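Local coordinates for protein probable acetyltransferase (Pseudomonas aeruginosa PAO1, PDB 2EUI) that probably transfers acyl groups as a dimeric member of the GNAT acetyltransferase family, with substrate and biological role unknown, at residues 62-67 against 82-87; 11-16 against 58-63; 4-9 against 40-45; 72-77 against 111-116. One frame throughout, in Å; residues are numbered along the deposited sequence.

Contact 1 of 4, residues 62-67 against 82-87; sequences GFCQLY and NDIYVA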
# COMPACT_ATOMS: atom_id res chain seq x y z
N GLY A 62 22.16 -1.89 7.33
CA GLY A 62 20.89 -1.21 7.17
C GLY A 62 19.95 -2.06 6.34
O GLY A 62 20.35 -3.11 5.80
N PHE A 63 18.71 -1.64 6.23
CA PHE A 63 17.77 -2.41 5.44
C PHE A 63 16.67 -1.52 4.88
O PHE A 63 16.46 -0.40 5.32
CB PHE A 63 17.19 -3.53 6.29
CG PHE A 63 16.18 -3.07 7.28
CD1 PHE A 63 14.85 -2.92 6.91
CD2 PHE A 63 16.56 -2.70 8.56
CE1 PHE A 63 13.92 -2.41 7.81
CE2 PHE A 63 15.63 -2.19 9.46
CZ PHE A 63 14.31 -2.05 9.08
N CYS A 64 15.96 -2.07 3.91
CA CYS A 64 14.88 -1.35 3.25
C CYS A 64 13.69 -2.29 2.99
O CYS A 64 13.87 -3.48 2.78
CB CYS A 64 15.44 -0.78 1.95
SG CYS A 64 14.24 -0.12 0.83
N GLN A 65 12.47 -1.75 3.05
CA GLN A 65 11.30 -2.58 2.77
C GLN A 65 10.27 -1.87 1.90
O GLN A 65 9.92 -0.70 2.13
CB GLN A 65 10.62 -3.08 4.06
CG GLN A 65 9.49 -4.08 3.81
CD GLN A 65 8.98 -4.75 5.09
OE1 GLN A 65 8.69 -4.08 6.09
NE2 GLN A 65 8.87 -6.07 5.05
N LEU A 66 9.80 -2.59 0.89
CA LEU A 66 8.80 -2.05 -0.01
C LEU A 66 7.66 -3.04 -0.07
O LEU A 66 7.87 -4.24 0.07
CB LEU A 66 9.39 -1.86 -1.41
CG LEU A 66 10.62 -0.96 -1.58
CD1 LEU A 66 11.89 -1.71 -1.25
CD2 LEU A 66 10.68 -0.49 -3.01
N TYR A 67 6.45 -2.53 -0.26
CA TYR A 67 5.28 -3.39 -0.40
C TYR A 67 4.74 -3.28 -1.81
O TYR A 67 4.51 -2.18 -2.31
CB TYR A 67 4.17 -2.99 0.59
CG TYR A 67 4.58 -3.11 2.03
CD1 TYR A 67 5.25 -4.25 2.49
CD2 TYR A 67 4.31 -2.09 2.94
CE1 TYR A 67 5.66 -4.36 3.82
CE2 TYR A 67 4.71 -2.19 4.28
CZ TYR A 67 5.38 -3.33 4.71
OH TYR A 67 5.76 -3.45 6.03
N ASN A 82 7.74 1.65 2.65
CA ASN A 82 7.41 1.89 4.05
C ASN A 82 8.60 2.16 4.95
O ASN A 82 8.60 3.14 5.70
CB ASN A 82 6.64 0.69 4.63
CG ASN A 82 6.36 0.83 6.12
OD1 ASN A 82 6.03 -0.14 6.80
ND2 ASN A 82 6.50 2.05 6.63
N ASP A 83 9.61 1.28 4.89
CA ASP A 83 10.79 1.38 5.74
C ASP A 83 12.14 1.53 5.06
O ASP A 83 12.41 0.97 4.00
CB ASP A 83 10.92 0.16 6.66
CG ASP A 83 9.58 -0.41 7.08
OD1 ASP A 83 8.83 0.30 7.78
OD2 ASP A 83 9.30 -1.58 6.71
N ILE A 84 13.00 2.30 5.71
CA ILE A 84 14.36 2.54 5.28
C ILE A 84 15.05 2.81 6.61
O ILE A 84 14.52 3.52 7.46
CB ILE A 84 14.44 3.75 4.28
CG1 ILE A 84 15.90 4.04 3.94
CG2 ILE A 84 13.78 4.98 4.85
CD1 ILE A 84 16.57 2.96 3.13
N TYR A 85 16.21 2.21 6.84
CA TYR A 85 16.89 2.42 8.11
C TYR A 85 18.32 1.93 8.17
O TYR A 85 18.66 0.86 7.68
CB TYR A 85 16.10 1.74 9.23
CG TYR A 85 16.69 1.93 10.61
CD1 TYR A 85 16.51 3.12 11.31
CD2 TYR A 85 17.43 0.92 11.22
CE1 TYR A 85 17.04 3.30 12.59
CE2 TYR A 85 17.97 1.08 12.49
CZ TYR A 85 17.76 2.27 13.17
OH TYR A 85 18.29 2.45 14.42
N VAL A 86 19.16 2.74 8.81
CA VAL A 86 20.56 2.40 8.96
C VAL A 86 20.89 2.29 10.45
O VAL A 86 20.28 2.96 11.26
CB VAL A 86 21.47 3.48 8.33
CG1 VAL A 86 22.92 3.05 8.43
CG2 VAL A 86 21.08 3.71 6.87
N ALA A 87 21.83 1.43 10.79
CA ALA A 87 22.23 1.27 12.19
C ALA A 87 23.21 2.39 12.58
O ALA A 87 23.93 2.92 11.73
CB ALA A 87 22.87 -0.10 12.39
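Phe63 and Tyr85 face each other as a hydrogen-bonded pair of two antiparallel strands. Phe63 N gives its hydrogen to Tyr85 O at 2.9 Å, and Tyr85 N returns one to Phe63 O at 3.0 Å. The Phe63 side chain can be followed outward. From CB, chi1 of 75° sets CG between the backbone N and the carbonyl carbon, and the ring leans over toward strand 82-86. CE1 then lies 4.1 Å from Asp83 CB. CE2, on the other side of CZ, is 4.0 Å from Tyr85 CB, and CZ is only slightly farther from that same CB. On the other face of the sheet Cys64 CB meets Ile84 CD1 at 4.1 Å. Further along, Tyr67 CE2 rests 3.5 Å from Asn82 CB, with ring and amide planes 44° apart. The polar ends of Tyr67, Asn82 and Asp83 all bond to Ser72 OG of the second subunit, so this end of the pair is tied to the dimer interface. Gln65 O takes Asn82 N at 3.2 Å and Asp83 N through a weaker bond. Asn82 and Asp83 both oppose Gln65, a classic beta bulge in the central antiparallel hairpin of the GNAT sheet.

Contact 2 of 4, residues 11-16 against 58-63; sequences LDLLAP and DRLLGF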
# COMPACT_ATOMS: atom_id res chain seq x y z
N LEU A 11 16.17 -13.80 8.55
CA LEU A 11 15.27 -13.40 9.63
C LEU A 11 15.98 -13.08 10.95
O LEU A 11 15.76 -12.01 11.52
CB LEU A 11 14.19 -14.46 9.87
CG LEU A 11 13.12 -14.04 10.88
CD1 LEU A 11 12.42 -12.77 10.42
CD2 LEU A 11 12.11 -15.14 11.03
N ASP A 12 16.82 -13.98 11.43
CA ASP A 12 17.52 -13.74 12.68
C ASP A 12 18.51 -12.58 12.61
O ASP A 12 18.78 -11.92 13.61
CB ASP A 12 18.25 -14.99 13.17
CG ASP A 12 17.29 -16.06 13.69
OD1 ASP A 12 16.35 -15.71 14.44
OD2 ASP A 12 17.49 -17.24 13.35
N LEU A 13 19.06 -12.35 11.42
CA LEU A 13 20.02 -11.27 11.25
C LEU A 13 19.31 -9.92 11.19
O LEU A 13 19.82 -8.91 11.70
CB LEU A 13 20.84 -11.48 9.97
CG LEU A 13 21.87 -10.37 9.73
CD1 LEU A 13 22.86 -10.33 10.88
CD2 LEU A 13 22.59 -10.59 8.43
N LEU A 14 18.13 -9.91 10.59
CA LEU A 14 17.33 -8.70 10.41
C LEU A 14 16.35 -8.37 11.53
O LEU A 14 16.03 -7.20 11.75
CB LEU A 14 16.57 -8.81 9.08
CG LEU A 14 15.53 -7.75 8.74
CD1 LEU A 14 16.21 -6.40 8.55
CD2 LEU A 14 14.76 -8.18 7.50
N ALA A 15 15.89 -9.40 12.25
CA ALA A 15 14.94 -9.19 13.34
C ALA A 15 15.41 -8.13 14.35
O ALA A 15 14.70 -7.16 14.62
CB ALA A 15 14.69 -10.49 14.05
N PRO A 16 16.62 -8.28 14.90
CA PRO A 16 17.08 -7.28 15.86
C PRO A 16 17.18 -5.86 15.28
O PRO A 16 16.89 -4.88 15.98
CB PRO A 16 18.42 -7.84 16.33
CG PRO A 16 18.88 -8.64 15.16
CD PRO A 16 17.63 -9.34 14.72
N ASP A 58 28.71 -10.96 7.20
CA ASP A 58 27.28 -10.76 7.05
C ASP A 58 26.75 -9.90 8.20
O ASP A 58 25.96 -10.37 9.02
CB ASP A 58 26.53 -12.10 7.04
CG ASP A 58 26.79 -12.92 5.77
OD1 ASP A 58 26.64 -12.37 4.66
OD2 ASP A 58 27.14 -14.12 5.89
N ARG A 59 27.19 -8.66 8.29
CA ARG A 59 26.67 -7.81 9.35
C ARG A 59 25.78 -6.74 8.71
O ARG A 59 26.19 -5.99 7.83
CB ARG A 59 27.81 -7.22 10.19
CG ARG A 59 28.23 -5.81 9.90
CD ARG A 59 28.82 -5.18 11.16
NE ARG A 59 29.04 -3.74 11.01
CZ ARG A 59 30.00 -3.22 10.26
NH1 ARG A 59 30.83 -4.03 9.60
NH2 ARG A 59 30.12 -1.90 10.17
N LEU A 60 24.53 -6.74 9.14
CA LEU A 60 23.52 -5.83 8.63
C LEU A 60 23.80 -4.35 8.97
O LEU A 60 23.72 -3.94 10.14
CB LEU A 60 22.17 -6.28 9.20
CG LEU A 60 20.86 -5.85 8.54
CD1 LEU A 60 20.85 -6.24 7.06
CD2 LEU A 60 19.72 -6.52 9.31
N LEU A 61 24.10 -3.55 7.95
CA LEU A 61 24.41 -2.13 8.14
C LEU A 61 23.13 -1.33 8.03
O LEU A 61 23.02 -0.22 8.57
CB LEU A 61 25.39 -1.66 7.07
CG LEU A 61 26.65 -2.52 6.90
CD1 LEU A 61 27.27 -2.24 5.56
CD2 LEU A 61 27.64 -2.26 8.03
N GLY A 62 22.16 -1.89 7.33
CA GLY A 62 20.89 -1.21 7.17
C GLY A 62 19.95 -2.06 6.34
O GLY A 62 20.35 -3.11 5.80
N PHE A 63 18.71 -1.64 6.23
CA PHE A 63 17.77 -2.41 5.44
C PHE A 63 16.67 -1.52 4.88
O PHE A 63 16.46 -0.40 5.32
CB PHE A 63 17.19 -3.53 6.29
CG PHE A 63 16.18 -3.07 7.28
CD1 PHE A 63 14.85 -2.92 6.91
CD2 PHE A 63 16.56 -2.70 8.56
CE1 PHE A 63 13.92 -2.41 7.81
CE2 PHE A 63 15.63 -2.19 9.46
CZ PHE A 63 14.31 -2.05 9.08
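The Phe63 ring carries Leu14 CD1 over one face. This methyl sits 4.0 Å from the ring centroid and 29° off the normal, a CH-pi contact. It is displaced toward the CB end of the ring, with CG its nearest ring atom at 3.6 Å. Leu17 and Phe18, farther along helix 11-24, also touch Phe63. The same Leu14 methyl reaches Leu60 CD2 at 3.6 Å and so bridges two strand side chains. Its branch arrives there because CG is anti to the Leu14 backbone N (chi1 172°), which brings CD1 toward the strand. Leu60 CD2 also lies 3.4 Å from Leu14 CA. Leu60 CB is 4.1 Å from Leu13 CG. The Leu13 methyls lie against the chain just before the strand, CD2 being 3.4 Å from Asp58 O. No hydrogen bond links the two segments. The hold is apolar, and Leu51 and Leu53 of the neighbouring strand 48-53 also touch Leu60. The helix axis crosses strand 60-63 at -72°, with 9.5 Å between them at closest approach. This is the packing of an N-terminal helix on one face of the central GNAT sheet.

Contact 3 of 4, residues 4-9 against 40-45; sequences VQATLE and KRLRRK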
# COMPACT_ATOMS: atom_id res chain seq x y z
N VAL A 4 21.53 -7.23 -0.80
CA VAL A 4 21.00 -8.57 -1.00
C VAL A 4 19.53 -8.64 -0.59
O VAL A 4 19.11 -7.97 0.36
CB VAL A 4 21.84 -9.59 -0.18
CG1 VAL A 4 20.96 -10.71 0.35
CG2 VAL A 4 22.94 -10.15 -1.04
N GLN A 5 18.75 -9.44 -1.30
CA GLN A 5 17.34 -9.56 -0.94
C GLN A 5 17.15 -10.49 0.25
O GLN A 5 17.61 -11.63 0.25
CB GLN A 5 16.50 -10.04 -2.11
CG GLN A 5 15.03 -10.22 -1.76
CD GLN A 5 14.11 -9.93 -2.93
OE1 GLN A 5 14.57 -9.75 -4.05
NE2 GLN A 5 12.82 -9.88 -2.68
N ALA A 6 16.47 -9.99 1.27
CA ALA A 6 16.21 -10.77 2.46
C ALA A 6 15.31 -11.95 2.14
O ALA A 6 14.35 -11.84 1.38
CB ALA A 6 15.57 -9.89 3.51
N THR A 7 15.64 -13.10 2.72
CA THR A 7 14.83 -14.29 2.58
C THR A 7 14.66 -14.79 4.00
O THR A 7 15.20 -14.18 4.94
CB THR A 7 15.52 -15.39 1.73
OG1 THR A 7 16.70 -15.84 2.40
CG2 THR A 7 15.89 -14.85 0.37
N LEU A 8 13.94 -15.90 4.17
CA LEU A 8 13.72 -16.46 5.50
C LEU A 8 15.05 -16.68 6.24
O LEU A 8 15.09 -16.59 7.46
CB LEU A 8 12.94 -17.78 5.39
CG LEU A 8 12.00 -18.07 6.56
CD1 LEU A 8 11.02 -16.93 6.72
CD2 LEU A 8 11.24 -19.37 6.32
N GLU A 9 16.12 -16.95 5.50
CA GLU A 9 17.44 -17.18 6.09
C GLU A 9 17.91 -16.02 6.94
O GLU A 9 18.45 -16.23 8.03
CB GLU A 9 18.50 -17.40 5.01
CG GLU A 9 18.22 -18.51 4.01
CD GLU A 9 19.10 -18.38 2.77
OE1 GLU A 9 20.34 -18.35 2.93
OE2 GLU A 9 18.56 -18.30 1.64
N LYS A 40 5.99 -13.59 8.49
CA LYS A 40 4.85 -13.63 7.59
C LYS A 40 5.18 -12.97 6.27
O LYS A 40 4.82 -13.47 5.21
CB LYS A 40 3.65 -12.94 8.20
CG LYS A 40 3.07 -13.66 9.38
CD LYS A 40 1.77 -13.04 9.77
CE LYS A 40 1.17 -13.75 10.97
NZ LYS A 40 -0.15 -13.17 11.32
N ARG A 41 5.87 -11.83 6.33
CA ARG A 41 6.24 -11.09 5.13
C ARG A 41 7.28 -11.83 4.30
O ARG A 41 7.12 -11.98 3.09
CB ARG A 41 6.75 -9.69 5.50
CG ARG A 41 5.87 -8.58 4.94
CD ARG A 41 4.39 -8.89 5.12
NE ARG A 41 3.99 -8.69 6.50
CZ ARG A 41 2.94 -9.28 7.08
NH1 ARG A 41 2.16 -10.11 6.40
NH2 ARG A 41 2.65 -9.00 8.34
N LEU A 42 8.35 -12.29 4.95
CA LEU A 42 9.38 -13.05 4.25
C LEU A 42 8.77 -14.34 3.75
O LEU A 42 8.80 -14.64 2.56
CB LEU A 42 10.56 -13.37 5.18
CG LEU A 42 11.55 -12.24 5.49
CD1 LEU A 42 12.55 -12.69 6.54
CD2 LEU A 42 12.26 -11.85 4.21
N ARG A 43 8.19 -15.11 4.67
CA ARG A 43 7.59 -16.39 4.32
C ARG A 43 6.50 -16.33 3.23
O ARG A 43 6.48 -17.16 2.33
CB ARG A 43 7.03 -17.05 5.59
CG ARG A 43 6.60 -18.50 5.43
CD ARG A 43 6.11 -19.07 6.75
NE ARG A 43 7.19 -19.38 7.69
CZ ARG A 43 7.96 -20.45 7.61
NH1 ARG A 43 7.78 -21.33 6.63
NH2 ARG A 43 8.91 -20.66 8.51
N ARG A 44 5.60 -15.35 3.31
CA ARG A 44 4.53 -15.24 2.32
C ARG A 44 4.96 -14.45 1.09
O ARG A 44 4.23 -14.37 0.11
CB ARG A 44 3.29 -14.58 2.93
CG ARG A 44 2.72 -15.33 4.11
CD ARG A 44 1.54 -14.63 4.78
NE ARG A 44 1.34 -15.21 6.11
CZ ARG A 44 0.34 -14.91 6.93
NH1 ARG A 44 -0.58 -14.03 6.57
NH2 ARG A 44 0.28 -15.49 8.12
N LYS A 45 6.16 -13.88 1.15
CA LYS A 45 6.69 -13.10 0.04
C LYS A 45 5.74 -11.95 -0.28
O LYS A 45 5.40 -11.71 -1.43
CB LYS A 45 6.89 -13.99 -1.19
CG LYS A 45 7.96 -15.05 -0.96
CD LYS A 45 8.21 -15.91 -2.19
CE LYS A 45 7.07 -16.89 -2.43
NZ LYS A 45 7.33 -17.75 -3.63
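Leu42 CD1 lies 3.4 Å from Thr7 O, while the Thr7 hydroxyl is gripped within its own loop. Thr7 OG1 donates to Glu9 OE2 at 3.2 Å, meeting it from above the carboxylate plane. Glu9 N gives OG1 a weak bond in return. Thr7 N is held by His10 ND1, and these bonds tie the turn to itself. The contact packs the end of helix 31-44 on the loop that joins strand 2-5 to helix 11-24, within the N-terminal part of a GNAT-type fold.

Leu42 is the side chain that enters from the helix. Its CG is anti to the carbonyl carbon (chi1 -77°), and its two methyls straddle neighbouring parts of the loop. CD1 lies at the Thr7 carbonyl, and CD2 is 3.9 Å from Ala6 CB. Ala6 in turn packs on Ile49 and Leu51, so Ala6 lies between Leu42 and strand 48-53.

Leu8 answers from the loop. Its CD1 touches Leu42 CB at 3.9 Å, and the two side chains run at a slant to one another. The helix closes just beyond, where Lys45 has positive phi and its N bonds to Leu42 O at 3.1 Å, a Schellman motif. No hydrogen bond crosses between the two segments.

Leu8 also meets Arg43. The bend at chi3 (-75°) folds the arginine's guanidinium back, and a salt bridge to Glu39 holds NH2. Leu8 CD2 lies over one face of this flat group, displaced toward its rim, 3.4 Å from Arg43 NH2.

Contact 4 of 4, residues 72-77 against 111-116; sequences SLSLKR and HAVRMR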
# COMPACT_ATOMS: atom_id res chain seq x y z
N SER A 72 -5.07 0.66 -10.56
CA SER A 72 -6.14 0.12 -11.40
C SER A 72 -6.32 0.97 -12.64
O SER A 72 -6.63 0.46 -13.72
CB SER A 72 -7.47 0.05 -10.62
OG SER A 72 -7.40 -0.90 -9.57
N LEU A 73 -6.11 2.27 -12.49
CA LEU A 73 -6.24 3.21 -13.58
C LEU A 73 -5.31 2.91 -14.75
O LEU A 73 -5.77 2.72 -15.87
CB LEU A 73 -6.03 4.63 -13.07
CG LEU A 73 -7.31 5.45 -12.87
CD1 LEU A 73 -8.40 4.58 -12.28
CD2 LEU A 73 -7.01 6.65 -11.99
N SER A 74 -4.00 2.86 -14.50
CA SER A 74 -3.06 2.61 -15.59
C SER A 74 -2.61 1.16 -15.72
O SER A 74 -1.67 0.86 -16.45
CB SER A 74 -1.82 3.52 -15.48
OG SER A 74 -0.98 3.17 -14.41
N LEU A 75 -3.30 0.27 -15.03
CA LEU A 75 -3.01 -1.17 -15.10
C LEU A 75 -1.54 -1.50 -14.97
O LEU A 75 -1.04 -2.40 -15.64
CB LEU A 75 -3.54 -1.73 -16.42
CG LEU A 75 -4.99 -1.38 -16.71
CD1 LEU A 75 -5.34 -1.71 -18.13
CD2 LEU A 75 -5.87 -2.12 -15.71
N LYS A 76 -0.85 -0.77 -14.11
CA LYS A 76 0.56 -0.99 -13.91
C LYS A 76 0.90 -1.13 -12.41
O LYS A 76 0.08 -0.85 -11.53
CB LYS A 76 1.35 0.17 -14.53
CG LYS A 76 1.39 0.19 -16.04
CD LYS A 76 2.01 1.49 -16.53
CE LYS A 76 2.80 1.30 -17.82
NZ LYS A 76 4.02 0.43 -17.64
N ARG A 77 2.13 -1.60 -12.16
CA ARG A 77 2.64 -1.81 -10.81
C ARG A 77 2.92 -0.48 -10.09
O ARG A 77 3.09 0.55 -10.73
CB ARG A 77 3.92 -2.64 -10.89
CG ARG A 77 4.80 -2.61 -9.64
CD ARG A 77 4.29 -3.54 -8.58
NE ARG A 77 4.48 -4.94 -8.97
CZ ARG A 77 3.96 -5.97 -8.31
NH1 ARG A 77 3.22 -5.74 -7.23
NH2 ARG A 77 4.19 -7.21 -8.70
N HIS A 111 8.75 -1.88 -14.43
CA HIS A 111 7.77 -1.01 -15.07
C HIS A 111 6.70 -0.50 -14.11
O HIS A 111 5.50 -0.62 -14.39
CB HIS A 111 7.14 -1.77 -16.23
CG HIS A 111 8.14 -2.48 -17.09
ND1 HIS A 111 9.05 -1.80 -17.87
CD2 HIS A 111 8.45 -3.80 -17.21
CE1 HIS A 111 9.88 -2.67 -18.43
NE2 HIS A 111 9.54 -3.89 -18.04
N ALA A 112 7.12 0.07 -12.99
CA ALA A 112 6.18 0.60 -12.02
C ALA A 112 5.77 1.98 -12.51
O ALA A 112 6.56 2.68 -13.12
CB ALA A 112 6.84 0.70 -10.66
N VAL A 113 4.53 2.37 -12.25
CA VAL A 113 4.07 3.69 -12.67
C VAL A 113 4.70 4.68 -11.73
O VAL A 113 5.15 5.76 -12.13
CB VAL A 113 2.53 3.85 -12.52
CG1 VAL A 113 2.07 5.14 -13.18
CG2 VAL A 113 1.83 2.66 -13.12
N ARG A 114 4.74 4.31 -10.45
CA ARG A 114 5.30 5.18 -9.43
C ARG A 114 5.67 4.42 -8.16
O ARG A 114 5.48 3.21 -8.06
CB ARG A 114 4.27 6.26 -9.07
CG ARG A 114 3.03 5.72 -8.37
CD ARG A 114 1.97 6.78 -8.17
NE ARG A 114 1.50 7.28 -9.45
CZ ARG A 114 0.39 6.87 -10.06
NH1 ARG A 114 -0.39 5.96 -9.50
NH2 ARG A 114 0.07 7.38 -11.25
N MSE A 115 6.21 5.17 -7.22
CA MSE A 115 6.59 4.66 -5.92
C MSE A 115 5.88 5.64 -5.02
O MSE A 115 5.84 6.84 -5.31
CB MSE A 115 8.09 4.77 -5.70
CG MSE A 115 8.93 3.67 -6.32
SE MSE A 115 10.77 3.88 -5.76
CE MSE A 115 10.78 2.68 -4.24
N ARG A 116 5.30 5.14 -3.94
CA ARG A 116 4.57 5.97 -3.01
C ARG A 116 5.13 5.71 -1.61
O ARG A 116 5.38 4.57 -1.23
CB ARG A 116 3.08 5.64 -3.10
CG ARG A 116 2.17 6.31 -2.07
CD ARG A 116 2.21 5.60 -0.70
NE ARG A 116 1.14 6.02 0.20
CZ ARG A 116 -0.17 5.82 -0.03
NH1 ARG A 116 -0.57 5.20 -1.14
NH2 ARG A 116 -1.07 6.24 0.85
O HOH W 1 3.64 -2.92 -14.33
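Arg77 lies against Ala112 with the start of its side chain and bonds to Val113 through its backbone. Its CG is 4.0 Å from Ala112 CB. With chi1 at 163° the chain sets out on the side of the carbonyl carbon, then bends at chi2 and chi3, and the guanidinium leads off to strand 60-71. There NH1 has a weak hydrogen bond to Ser69 O, and the side chain also packs on Pro68 and Phe70.

Lys76 and Ser74 both start out toward segment 111-116. Lys76 stands roughly at right angles to Val113, but their fit is doubtful in this model. Bends at chi3 and chi4 carry the amine toward His111, and the two side chains slant past each other. Lys76 NZ is 3.7 Å from His111 O, which is no more than proximity. The lysine also packs on Asp150 of the second subunit.

His111 ends helix 92-109 in a Schellman motif, so the contact lies where a beta-alpha-beta crossover enters its last strand. Regular pairing with strand 76-86 is made by Arg114 and Arg116, through backbone bonds to Trp79. Arg114 and Met115 also pair with a strand of the second subunit, and the sheet runs on across the dimer.

Val113 N to Arg77 O, at 2.8 Å, is the one direct hydrogen bond between the segments. It is nearly straight, 168° at the hydrogen, with the donor tilted 24° from the carbonyl plane. One water accepts from Arg77 N and donates to His111 O, each at 3.0 Å. The polar link between the two segments thus runs through backbone atoms, once directly and once by water.

Overall arrangement
From the N terminus, strand 2-5 runs into the loop of contact 3, which closes when helix 31-44 returns to it. Contact 2 opens on helix 11-24 inside that loop and closes beyond it, so contacts 2 and 3 cross. Their leucines Leu11 and Leu42 touch. Contact 2 closes on strand 60-71, where contact 1 opens; the two share Gly62 and Phe63. Contact 1 closes the hairpin to strand 76-86. Contact 4 opens inside that hairpin and closes only after helix 92-109, so contacts 1 and 4 cross. Contact 2 packs helix 11-24 on the sheet, contact 3 packs helix 31-44 on the loop beside it. Contacts 1 and 4 build the sheet's middle and the side where it continues into the second subunit.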